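Local atomic coordinates of mevalonate 3-kinase (Thermoplasma acidophilum, PDB entry 4RKS), a protein that catalyses the ATP-dependent phosphorylation of (R)-mevalonate to (R)-3-phosphomevalonate, a step of an alternative mevalonate pathway found in extreme acidophiles of the order Thermoplasmatales. Residues K275-L280 with N289-T294; K285-A290 with D309-I314; E256-L261 with V266-E271. All blocks are in the same frame, centred on the assembly; numbering follows the deposited sequence.

Contact 1. Residues K275-L280 with N289-T294; sequences KLISYL and NAYIVT. With MEV ((R)-mevalonate), chain C.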
loop_
_atom_site.group_PDB
_atom_site.type_symbol
_atom_site.label_atom_id
_atom_site.label_comp_id
_atom_site.label_asym_id
_atom_site.label_seq_id
_atom_site.Cartn_x
_atom_site.Cartn_y
_atom_site.Cartn_z
ATOM N N LYS A 275 -17.077 12.029 12.954
ATOM C CA LYS A 275 -17.406 11.972 14.380
ATOM C C LYS A 275 -16.311 11.257 15.173
ATOM O O LYS A 275 -15.960 11.686 16.276
ATOM C CB LYS A 275 -18.754 11.279 14.612
ATOM C CG LYS A 275 -19.977 12.112 14.242
ATOM C CD LYS A 275 -21.261 11.316 14.478
ATOM C CE LYS A 275 -22.496 12.095 14.041
ATOM N NZ LYS A 275 -23.702 11.223 13.991
ATOM N N LEU A 276 -15.780 10.165 14.624
ATOM C CA LEU A 276 -14.705 9.438 15.299
ATOM C C LEU A 276 -13.472 10.328 15.432
ATOM O O LEU A 276 -12.863 10.411 16.497
ATOM C CB LEU A 276 -14.347 8.152 14.555
ATOM C CG LEU A 276 -13.123 7.383 15.088
ATOM C CD1 LEU A 276 -13.349 6.839 16.505
ATOM C CD2 LEU A 276 -12.720 6.255 14.149
ATOM N N ILE A 277 -13.120 10.996 14.341
ATOM C CA ILE A 277 -11.988 11.917 14.317
ATOM C C ILE A 277 -12.109 13.008 15.383
ATOM O O ILE A 277 -11.122 13.360 16.033
ATOM C CB ILE A 277 -11.845 12.572 12.929
ATOM C CG1 ILE A 277 -11.518 11.509 11.875
ATOM C CG2 ILE A 277 -10.771 13.642 12.946
ATOM C CD1 ILE A 277 -11.268 12.067 10.480
ATOM N N SER A 278 -13.319 13.529 15.574
ATOM C CA SER A 278 -13.546 14.539 16.604
ATOM C C SER A 278 -13.278 13.980 18.005
ATOM O O SER A 278 -12.712 14.665 18.855
ATOM C CB SER A 278 -14.976 15.086 16.523
ATOM O OG SER A 278 -15.226 15.677 15.258
ATOM N N TYR A 279 -13.692 12.743 18.246
ATOM C CA TYR A 279 -13.432 12.099 19.530
ATOM C C TYR A 279 -11.930 11.898 19.719
ATOM O O TYR A 279 -11.411 12.079 20.825
ATOM C CB TYR A 279 -14.170 10.762 19.629
ATOM C CG TYR A 279 -13.755 9.890 20.805
ATOM C CD1 TYR A 279 -14.150 10.196 22.109
ATOM C CD2 TYR A 279 -12.986 8.746 20.608
ATOM C CE1 TYR A 279 -13.774 9.388 23.184
ATOM C CE2 TYR A 279 -12.608 7.935 21.670
ATOM C CZ TYR A 279 -13.003 8.258 22.956
ATOM O OH TYR A 279 -12.617 7.446 24.004
ATOM N N LEU A 280 -11.243 11.530 18.633
ATOM C CA LEU A 280 -9.792 11.332 18.659
ATOM C C LEU A 280 -9.087 12.600 19.139
ATOM O O LEU A 280 -8.128 12.535 19.906
ATOM C CB LEU A 280 -9.268 10.912 17.264
ATOM C CG LEU A 280 -9.695 9.516 16.789
ATOM C CD1 LEU A 280 -9.125 9.172 15.402
ATOM C CD2 LEU A 280 -9.301 8.470 17.804
ATOM N N ASN A 289 -2.223 10.159 20.158
ATOM C CA ASN A 289 -2.603 9.433 18.958
ATOM C C ASN A 289 -2.460 10.353 17.765
ATOM O O ASN A 289 -2.314 11.568 17.924
ATOM C CB ASN A 289 -4.030 8.894 19.041
ATOM C CG ASN A 289 -5.078 9.976 18.865
ATOM O OD1 ASN A 289 -5.319 10.462 17.755
ATOM N ND2 ASN A 289 -5.710 10.362 19.967
ATOM N N ALA A 290 -2.501 9.753 16.579
ATOM C CA ALA A 290 -2.567 10.470 15.306
ATOM C C ALA A 290 -3.301 9.568 14.331
ATOM O O ALA A 290 -3.140 8.342 14.392
ATOM C CB ALA A 290 -1.178 10.814 14.790
ATOM N N TYR A 291 -4.097 10.145 13.432
ATOM C CA TYR A 291 -4.857 9.316 12.495
ATOM C C TYR A 291 -4.493 9.580 11.034
ATOM O O TYR A 291 -3.988 10.639 10.699
ATOM C CB TYR A 291 -6.364 9.530 12.677
ATOM C CG TYR A 291 -6.863 10.799 12.036
ATOM C CD1 TYR A 291 -6.858 11.997 12.740
ATOM C CD2 TYR A 291 -7.340 10.804 10.733
ATOM C CE1 TYR A 291 -7.304 13.160 12.161
ATOM C CE2 TYR A 291 -7.787 11.965 10.146
ATOM C CZ TYR A 291 -7.765 13.138 10.860
ATOM O OH TYR A 291 -8.214 14.294 10.277
ATOM N N ILE A 292 -4.797 8.600 10.184
ATOM C CA ILE A 292 -4.618 8.669 8.730
ATOM C C ILE A 292 -5.905 8.202 8.036
ATOM O O ILE A 292 -6.541 7.258 8.497
ATOM C CB ILE A 292 -3.434 7.782 8.262
ATOM C CG1 ILE A 292 -2.105 8.299 8.816
ATOM C CG2 ILE A 292 -3.374 7.674 6.718
ATOM C CD1 ILE A 292 -0.974 7.300 8.678
ATOM N N VAL A 293 -6.291 8.863 6.944
ATOM C CA VAL A 293 -7.337 8.354 6.057
ATOM C C VAL A 293 -6.767 8.307 4.642
ATOM O O VAL A 293 -6.271 9.320 4.160
ATOM C CB VAL A 293 -8.607 9.248 6.072
ATOM C CG1 VAL A 293 -9.662 8.711 5.111
ATOM C CG2 VAL A 293 -9.162 9.393 7.501
ATOM N N THR A 294 -6.816 7.153 3.980
ATOM C CA THR A 294 -6.294 7.071 2.612
ATOM C C THR A 294 -7.448 7.211 1.613
ATOM O O THR A 294 -8.074 8.255 1.560
ATOM C CB THR A 294 -5.493 5.754 2.372
ATOM O OG1 THR A 294 -6.333 4.608 2.590
ATOM C CG2 THR A 294 -4.309 5.680 3.329
HETATM C C8 MEV C . -2.520 5.116 -3.556
HETATM O O8 MEV C . -2.414 4.715 -4.909
HETATM C C2 MEV C . -3.774 5.950 -3.415
HETATM C C3 MEV C . -4.282 6.213 -2.007
HETATM O O7 MEV C . -4.361 5.044 -1.232
HETATM C C4 MEV C . -3.393 7.212 -1.284
HETATM C C5 MEV C . -2.173 6.582 -0.638
HETATM O O3 MEV C . -2.263 5.530 0.064
HETATM O O4 MEV C . -1.048 7.104 -0.825
HETATM C C6 MEV C . -5.674 6.787 -2.150
#
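Helix-on-strand packing in the C-terminal domain of this GHMP-family kinase brings Ile277 and Leu280 of helix 271-283 against Tyr291 and Asn289 of strand 289-292. The short helical and strand segments run nearly antiparallel, at 158°, with their axes 9.7 Å apart at the closest approach. Ile277 lies across one face of the Tyr291 ring, the two side chains crossing at about a right angle. Its CG1 makes a CH-pi contact 4.2 Å from the ring centroid, while both of its branches reach the outer half of the ring: CD1 comes to 3.5 Å from Tyr291 CE2, and CG2 lies 3.6 Å from Tyr291 CE1. With CG2 anti to the backbone N and CG1 beside it (chi1 -64°), the isoleucine spreads its branches over the hydroxyl-bearing end of the tyrosine. Leu280 meets the root of that side chain instead, CD1 packing 3.9 Å from Tyr291 CB. Strand 298-304 borders the same core, where Val301 touches both Leu280 and Asn289. Beyond the strand, Thr294 reaches the mevalonate pocket, its CB 3.8 Å from O7 of the ligand. The one polar link across the contact involves the buried amide of Asn289, whose OD1 accepts a hydrogen bond from Arg284 NH2; with both ends of the amide engaged, its rotation is probably fixed. Asn289 ND2 donates to Leu280 O over 3.3 Å along an almost straight N-H...O path (174°), the acceptor lying in the amide plane of Asn289.

Contact 2. Residues K285-A290 with D309-I314; sequences KDYWNA and DRLFSI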
loop_
_atom_site.group_PDB
_atom_site.type_symbol
_atom_site.label_atom_id
_atom_site.label_comp_id
_atom_site.label_asym_id
_atom_site.label_seq_id
_atom_site.Cartn_x
_atom_site.Cartn_y
_atom_site.Cartn_z
ATOM N N LYS A 285 -5.604 14.670 24.193
ATOM C CA LYS A 285 -5.144 15.443 25.342
ATOM C C LYS A 285 -4.794 14.521 26.511
ATOM O O LYS A 285 -4.038 14.897 27.403
ATOM C CB LYS A 285 -6.207 16.458 25.749
ATOM C CG LYS A 285 -6.518 17.485 24.666
ATOM C CD LYS A 285 -7.666 18.392 25.086
ATOM C CE LYS A 285 -8.896 17.576 25.481
ATOM N NZ LYS A 285 -10.067 18.433 25.832
ATOM N N ASP A 286 -5.334 13.306 26.472
ATOM C CA ASP A 286 -5.128 12.305 27.517
ATOM C C ASP A 286 -3.917 11.405 27.206
ATOM O O ASP A 286 -3.010 11.254 28.033
ATOM C CB ASP A 286 -6.415 11.478 27.686
ATOM C CG ASP A 286 -6.307 10.409 28.769
ATOM O OD1 ASP A 286 -5.381 10.469 29.594
ATOM O OD2 ASP A 286 -7.165 9.505 28.790
ATOM N N TYR A 287 -3.903 10.804 26.018
ATOM C CA TYR A 287 -2.729 10.078 25.563
ATOM C C TYR A 287 -2.529 10.297 24.065
ATOM O O TYR A 287 -3.467 10.636 23.355
ATOM C CB TYR A 287 -2.834 8.590 25.899
ATOM C CG TYR A 287 -4.018 7.835 25.318
ATOM C CD1 TYR A 287 -5.242 7.798 25.984
ATOM C CD2 TYR A 287 -3.898 7.121 24.123
ATOM C CE1 TYR A 287 -6.319 7.090 25.464
ATOM C CE2 TYR A 287 -4.965 6.413 23.598
ATOM C CZ TYR A 287 -6.174 6.403 24.269
ATOM O OH TYR A 287 -7.234 5.694 23.741
ATOM N N TRP A 288 -1.300 10.121 23.591
ATOM C CA TRP A 288 -0.982 10.438 22.203
ATOM C C TRP A 288 -1.707 9.539 21.204
ATOM O O TRP A 288 -1.805 8.319 21.380
ATOM C CB TRP A 288 0.523 10.345 21.957
ATOM C CG TRP A 288 0.908 10.654 20.527
ATOM C CD1 TRP A 288 1.140 11.892 19.983
ATOM C CD2 TRP A 288 1.092 9.709 19.465
ATOM N NE1 TRP A 288 1.462 11.769 18.639
ATOM C CE2 TRP A 288 1.438 10.440 18.303
ATOM C CE3 TRP A 288 0.999 8.312 19.381
ATOM C CZ2 TRP A 288 1.701 9.818 17.083
ATOM C CZ3 TRP A 288 1.253 7.701 18.165
ATOM C CH2 TRP A 288 1.593 8.455 17.030
ATOM N N ASN A 289 -2.223 10.159 20.158
ATOM C CA ASN A 289 -2.603 9.433 18.958
ATOM C C ASN A 289 -2.460 10.353 17.765
ATOM O O ASN A 289 -2.314 11.568 17.924
ATOM C CB ASN A 289 -4.030 8.894 19.041
ATOM C CG ASN A 289 -5.078 9.976 18.865
ATOM O OD1 ASN A 289 -5.319 10.462 17.755
ATOM N ND2 ASN A 289 -5.710 10.362 19.967
ATOM N N ALA A 290 -2.501 9.753 16.579
ATOM C CA ALA A 290 -2.567 10.470 15.306
ATOM C C ALA A 290 -3.301 9.568 14.331
ATOM O O ALA A 290 -3.140 8.342 14.392
ATOM C CB ALA A 290 -1.178 10.814 14.790
ATOM N N ASP A 309 -4.689 -1.430 23.486
ATOM C CA ASP A 309 -5.883 -2.178 23.897
ATOM C C ASP A 309 -6.961 -1.237 24.386
ATOM O O ASP A 309 -8.149 -1.455 24.134
ATOM C CB ASP A 309 -5.555 -3.212 24.974
ATOM C CG ASP A 309 -4.903 -4.457 24.394
ATOM O OD1 ASP A 309 -5.317 -4.887 23.296
ATOM O OD2 ASP A 309 -3.971 -4.996 25.023
ATOM N N ARG A 310 -6.545 -0.180 25.075
ATOM C CA ARG A 310 -7.478 0.852 25.515
ATOM C C ARG A 310 -8.234 1.488 24.346
ATOM O O ARG A 310 -9.465 1.581 24.363
ATOM C CB ARG A 310 -6.730 1.925 26.284
ATOM C CG ARG A 310 -7.569 3.112 26.656
ATOM C CD ARG A 310 -6.876 3.860 27.776
ATOM N NE ARG A 310 -7.525 5.129 28.070
ATOM C CZ ARG A 310 -7.014 6.049 28.880
ATOM N NH1 ARG A 310 -5.837 5.838 29.462
ATOM N NH2 ARG A 310 -7.674 7.182 29.097
ATOM N N LEU A 311 -7.489 1.926 23.333
ATOM C CA LEU A 311 -8.099 2.503 22.133
ATOM C C LEU A 311 -9.016 1.501 21.424
ATOM O O LEU A 311 -10.142 1.820 21.052
ATOM C CB LEU A 311 -7.022 2.990 21.167
ATOM C CG LEU A 311 -7.556 3.640 19.893
ATOM C CD1 LEU A 311 -8.497 4.808 20.216
ATOM C CD2 LEU A 311 -6.381 4.105 19.053
ATOM N N PHE A 312 -8.522 0.282 21.264
ATOM C CA PHE A 312 -9.262 -0.775 20.594
ATOM C C PHE A 312 -10.577 -1.080 21.318
ATOM O O PHE A 312 -11.552 -1.515 20.707
ATOM C CB PHE A 312 -8.385 -2.029 20.497
ATOM C CG PHE A 312 -9.027 -3.183 19.769
ATOM C CD1 PHE A 312 -8.913 -3.301 18.387
ATOM C CD2 PHE A 312 -9.731 -4.156 20.464
ATOM C CE1 PHE A 312 -9.498 -4.366 17.712
ATOM C CE2 PHE A 312 -10.323 -5.226 19.798
ATOM C CZ PHE A 312 -10.206 -5.334 18.420
ATOM N N SER A 313 -10.614 -0.835 22.621
ATOM C CA SER A 313 -11.778 -1.247 23.392
ATOM C C SER A 313 -12.828 -0.140 23.565
ATOM O O SER A 313 -13.793 -0.336 24.303
ATOM C CB SER A 313 -11.334 -1.777 24.761
ATOM O OG SER A 313 -11.051 -0.709 25.645
ATOM N N ILE A 314 -12.667 1.002 22.889
ATOM C CA ILE A 314 -13.655 2.078 23.020
ATOM C C ILE A 314 -15.018 1.597 22.532
ATOM O O ILE A 314 -15.107 0.706 21.681
ATOM C CB ILE A 314 -13.276 3.375 22.247
ATOM C CG1 ILE A 314 -13.235 3.141 20.734
ATOM C CG2 ILE A 314 -11.965 3.969 22.763
ATOM C CD1 ILE A 314 -13.130 4.426 19.927
#
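Aromatic and cationic groups meet where the Tyr287 ring lies beside the Arg310 guanidinium, the two planes inclined at 53°. Tyr287 CE1 sits over one face of the guanidinium, displaced toward its rim, and is 3.5 Å from Arg310 NE. The arginine chain is extended from CG to NE, which carries its charged end past the tyrosine hydroxyl and along the ring toward CD1; Arg310 CG remains near the phenolic end, 3.9 Å from Tyr287 OH. Electrostatic pairing occurs at the exposed margin, where the carboxylate of Asp286 and the guanidinium of Arg310 are paired in a salt bridge whose geometry is doubtful, because OD2 and NH2 are modelled too close together. The contact joins the loop leading into strand 289-292, in the C-terminal domain of the kinase, to helix 308-312, both against strand 298-304. Van der Waals packing lies deeper, with Tyr287 touching Val303 and Leu311 touching Val301 of that strand. Between the two segments, the hydroxyl oxygen of Tyr287 rests against Leu311, OH lying 3.7 Å from both CA and CB of Leu311 and 3.8 Å from its CD1. At the end of the helix the chain turns back on itself: Arg310 O accepts from both Ser313 N and Ser313 OG, which approach from the same face of the carbonyl plane, the hydroxyl at 3.1 Å.

Contact 3. Residues E256-L261 with V266-E271; sequences EYHSIL and VNVIRE. With SO4 (sulfate ion), chain E; SO4 (sulfate ion), chain D.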
loop_
_atom_site.group_PDB
_atom_site.type_symbol
_atom_site.label_atom_id
_atom_site.label_comp_id
_atom_site.label_asym_id
_atom_site.label_seq_id
_atom_site.Cartn_x
_atom_site.Cartn_y
_atom_site.Cartn_z
ATOM N N GLU A 256 -4.681 17.910 4.605
ATOM C CA GLU A 256 -4.452 18.656 3.360
ATOM C C GLU A 256 -4.982 17.908 2.130
ATOM O O GLU A 256 -5.666 18.473 1.277
ATOM C CB GLU A 256 -2.961 18.932 3.188
ATOM C CG GLU A 256 -2.582 19.502 1.828
ATOM C CD GLU A 256 -1.085 19.702 1.685
ATOM O OE1 GLU A 256 -0.385 19.743 2.720
ATOM O OE2 GLU A 256 -0.607 19.817 0.542
ATOM N N TYR A 257 -4.644 16.626 2.046
ATOM C CA TYR A 257 -5.049 15.776 0.933
ATOM C C TYR A 257 -6.562 15.712 0.795
ATOM O O TYR A 257 -7.107 15.874 -0.299
ATOM C CB TYR A 257 -4.462 14.385 1.150
ATOM C CG TYR A 257 -4.684 13.334 0.093
ATOM C CD1 TYR A 257 -3.967 13.348 -1.106
ATOM C CD2 TYR A 257 -5.538 12.275 0.332
ATOM C CE1 TYR A 257 -4.129 12.352 -2.043
ATOM C CE2 TYR A 257 -5.708 11.272 -0.598
ATOM C CZ TYR A 257 -5.005 11.313 -1.780
ATOM O OH TYR A 257 -5.189 10.298 -2.682
ATOM N N HIS A 258 -7.260 15.500 1.902
ATOM C CA HIS A 258 -8.703 15.341 1.785
ATOM C C HIS A 258 -9.445 16.674 1.682
ATOM O O HIS A 258 -10.589 16.715 1.227
ATOM C CB HIS A 258 -9.210 14.478 2.931
ATOM C CG HIS A 258 -8.848 13.036 2.759
ATOM N ND1 HIS A 258 -9.414 12.247 1.784
ATOM C CD2 HIS A 258 -7.939 12.256 3.393
ATOM C CE1 HIS A 258 -8.892 11.035 1.841
ATOM N NE2 HIS A 258 -7.996 11.012 2.810
ATOM N N SER A 259 -8.781 17.766 2.040
ATOM C CA SER A 259 -9.327 19.094 1.735
ATOM C C SER A 259 -9.250 19.368 0.225
ATOM O O SER A 259 -10.163 19.953 -0.361
ATOM C CB SER A 259 -8.589 20.178 2.521
ATOM O OG SER A 259 -9.105 21.461 2.224
ATOM N N ILE A 260 -8.170 18.928 -0.416
ATOM C CA ILE A 260 -8.052 19.101 -1.866
ATOM C C ILE A 260 -9.085 18.245 -2.616
ATOM O O ILE A 260 -9.760 18.736 -3.515
ATOM C CB ILE A 260 -6.631 18.772 -2.363
ATOM C CG1 ILE A 260 -5.642 19.774 -1.774
ATOM C CG2 ILE A 260 -6.573 18.799 -3.887
ATOM C CD1 ILE A 260 -4.205 19.487 -2.093
ATOM N N LEU A 261 -9.234 16.986 -2.221
ATOM C CA LEU A 261 -10.220 16.103 -2.843
ATOM C C LEU A 261 -11.659 16.631 -2.726
ATOM O O LEU A 261 -12.399 16.621 -3.708
ATOM C CB LEU A 261 -10.125 14.692 -2.248
ATOM C CG LEU A 261 -8.898 13.897 -2.712
ATOM C CD1 LEU A 261 -8.808 12.526 -2.042
ATOM C CD2 LEU A 261 -8.885 13.744 -4.220
ATOM N N VAL A 266 -14.721 14.820 -4.299
ATOM C CA VAL A 266 -14.428 13.486 -3.779
ATOM C C VAL A 266 -14.385 13.507 -2.248
ATOM O O VAL A 266 -13.419 13.993 -1.659
ATOM C CB VAL A 266 -13.090 12.957 -4.332
ATOM C CG1 VAL A 266 -12.769 11.585 -3.747
ATOM C CG2 VAL A 266 -13.145 12.899 -5.846
ATOM N N ASN A 267 -15.431 12.992 -1.607
ATOM C CA ASN A 267 -15.534 13.069 -0.152
ATOM C C ASN A 267 -15.340 11.725 0.520
ATOM O O ASN A 267 -16.284 10.938 0.647
ATOM C CB ASN A 267 -16.885 13.650 0.269
ATOM C CG ASN A 267 -16.940 13.960 1.752
ATOM O OD1 ASN A 267 -15.943 14.375 2.348
ATOM N ND2 ASN A 267 -18.100 13.747 2.361
ATOM N N VAL A 268 -14.110 11.470 0.962
ATOM C CA VAL A 268 -13.762 10.202 1.569
ATOM C C VAL A 268 -14.157 10.146 3.047
ATOM O O VAL A 268 -14.576 9.100 3.535
ATOM C CB VAL A 268 -12.251 9.927 1.448
ATOM C CG1 VAL A 268 -11.892 8.616 2.128
ATOM C CG2 VAL A 268 -11.831 9.907 -0.010
ATOM N N ILE A 269 -14.012 11.264 3.761
ATOM C CA ILE A 269 -14.314 11.265 5.188
ATOM C C ILE A 269 -15.790 11.593 5.394
ATOM O O ILE A 269 -16.207 12.752 5.324
ATOM C CB ILE A 269 -13.428 12.254 5.968
ATOM C CG1 ILE A 269 -11.953 11.924 5.740
ATOM C CG2 ILE A 269 -13.724 12.171 7.455
ATOM C CD1 ILE A 269 -10.990 12.907 6.378
ATOM N N ARG A 270 -16.568 10.542 5.621
ATOM C CA ARG A 270 -18.015 10.612 5.736
ATOM C C ARG A 270 -18.415 10.945 7.174
ATOM O O ARG A 270 -17.549 11.075 8.042
ATOM C CB ARG A 270 -18.631 9.288 5.276
ATOM C CG ARG A 270 -18.257 8.902 3.833
ATOM C CD ARG A 270 -18.982 9.763 2.796
ATOM N NE ARG A 270 -20.435 9.619 2.911
ATOM C CZ ARG A 270 -21.144 8.635 2.356
ATOM N NH1 ARG A 270 -20.538 7.707 1.628
ATOM N NH2 ARG A 270 -22.463 8.577 2.530
ATOM N N GLU A 271 -19.719 11.075 7.427
ATOM C CA GLU A 271 -20.208 11.640 8.689
ATOM C C GLU A 271 -19.726 10.915 9.945
ATOM O O GLU A 271 -19.199 11.550 10.859
ATOM C CB GLU A 271 -21.742 11.686 8.701
ATOM C CG GLU A 271 -22.302 12.232 10.010
ATOM C CD GLU A 271 -23.818 12.334 10.021
ATOM O OE1 GLU A 271 -24.474 11.413 10.556
ATOM O OE2 GLU A 271 -24.347 13.345 9.508
HETATM S S SO4 E . -21.729 12.522 4.745
HETATM O O1 SO4 E . -20.783 13.595 5.041
HETATM O O2 SO4 E . -21.758 12.299 3.302
HETATM O O3 SO4 E . -21.317 11.297 5.424
HETATM O O4 SO4 E . -23.062 12.895 5.214
HETATM S S SO4 D . -23.114 4.762 1.041
HETATM O O1 SO4 D . -23.650 6.087 1.346
HETATM O O2 SO4 D . -21.830 4.913 0.368
HETATM O O3 SO4 D . -22.940 4.002 2.277
HETATM O O4 SO4 D . -24.034 4.046 0.162
HETATM O O HOH W 1 -11.903 13.223 0.771
#
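The last turns of helix 243-262 and the non-regular segment 266-271, which leads into helix 271-283, are joined by a backbone hydrogen bond: Val266 N donates to Leu261 O over 3.0 Å. The donor stands well above the carbonyl plane, although the N-H...O angle of 165° is fairly straight. This loop between two consecutive helices belongs to the C-terminal domain of the kinase. Its side chains pack in a buried layer, with Leu261 CB 4.0 Å from Val266 CB and Leu261 CD1 more distantly approaching Val268 CG2. Val268 also meets the His258 ring obliquely, its CB 3.6 Å from CE1. Ile269 CG1 lies over a face of this imidazole, while Tyr257 CD2 sits above the ring centre. In His258, chi1 of -73° puts the ring beside the loop, and chi2 of -70° turns ND1 to it. There ND1 shares a water with Val266 O and Val268 N; the water accepts from the amide and donates to the carbonyl. At the other ring nitrogen, NE2 is hydrogen-bonded to Val293 O, so both nitrogens of this buried ring have partners. Tyr257, one position earlier, lines the mevalonate pocket. Arg270, at the N-cap position of helix 271-283, bends at chi2 and chi3 and holds two sulfates, probably from the crystallisation liquor. Its NE binds two oxygens of the chain E sulfate, and NH2 donates to O1 of the chain D sulfate. At the helix start, Glu271 N donates to O3 of the chain E sulfate over 2.6 Å.

How the contacts relate
Contacts 1 and 2 share Asn289 and Ala290 on strand 289-292, and their centres are about 11 Å apart. They also meet where Tyr279 OH packs 3.7 Å from Ile314 CG2. Contact 3 precedes contact 1 in the chain, with helix 271-283 linking them; their centres lie about 13 Å apart. The imidazole of contact 3 reaches the end of segment 289-294, beside packing of Val293 CG1 on Val268 CG1 at 3.7 Å. Both contribute to the mevalonate pocket, contact 1 through Thr294 and contact 3 through Tyr257. Contact 2 lies away from the annotated sites; its nearest atoms are about 12 Å from those of contact 3, which it does not touch.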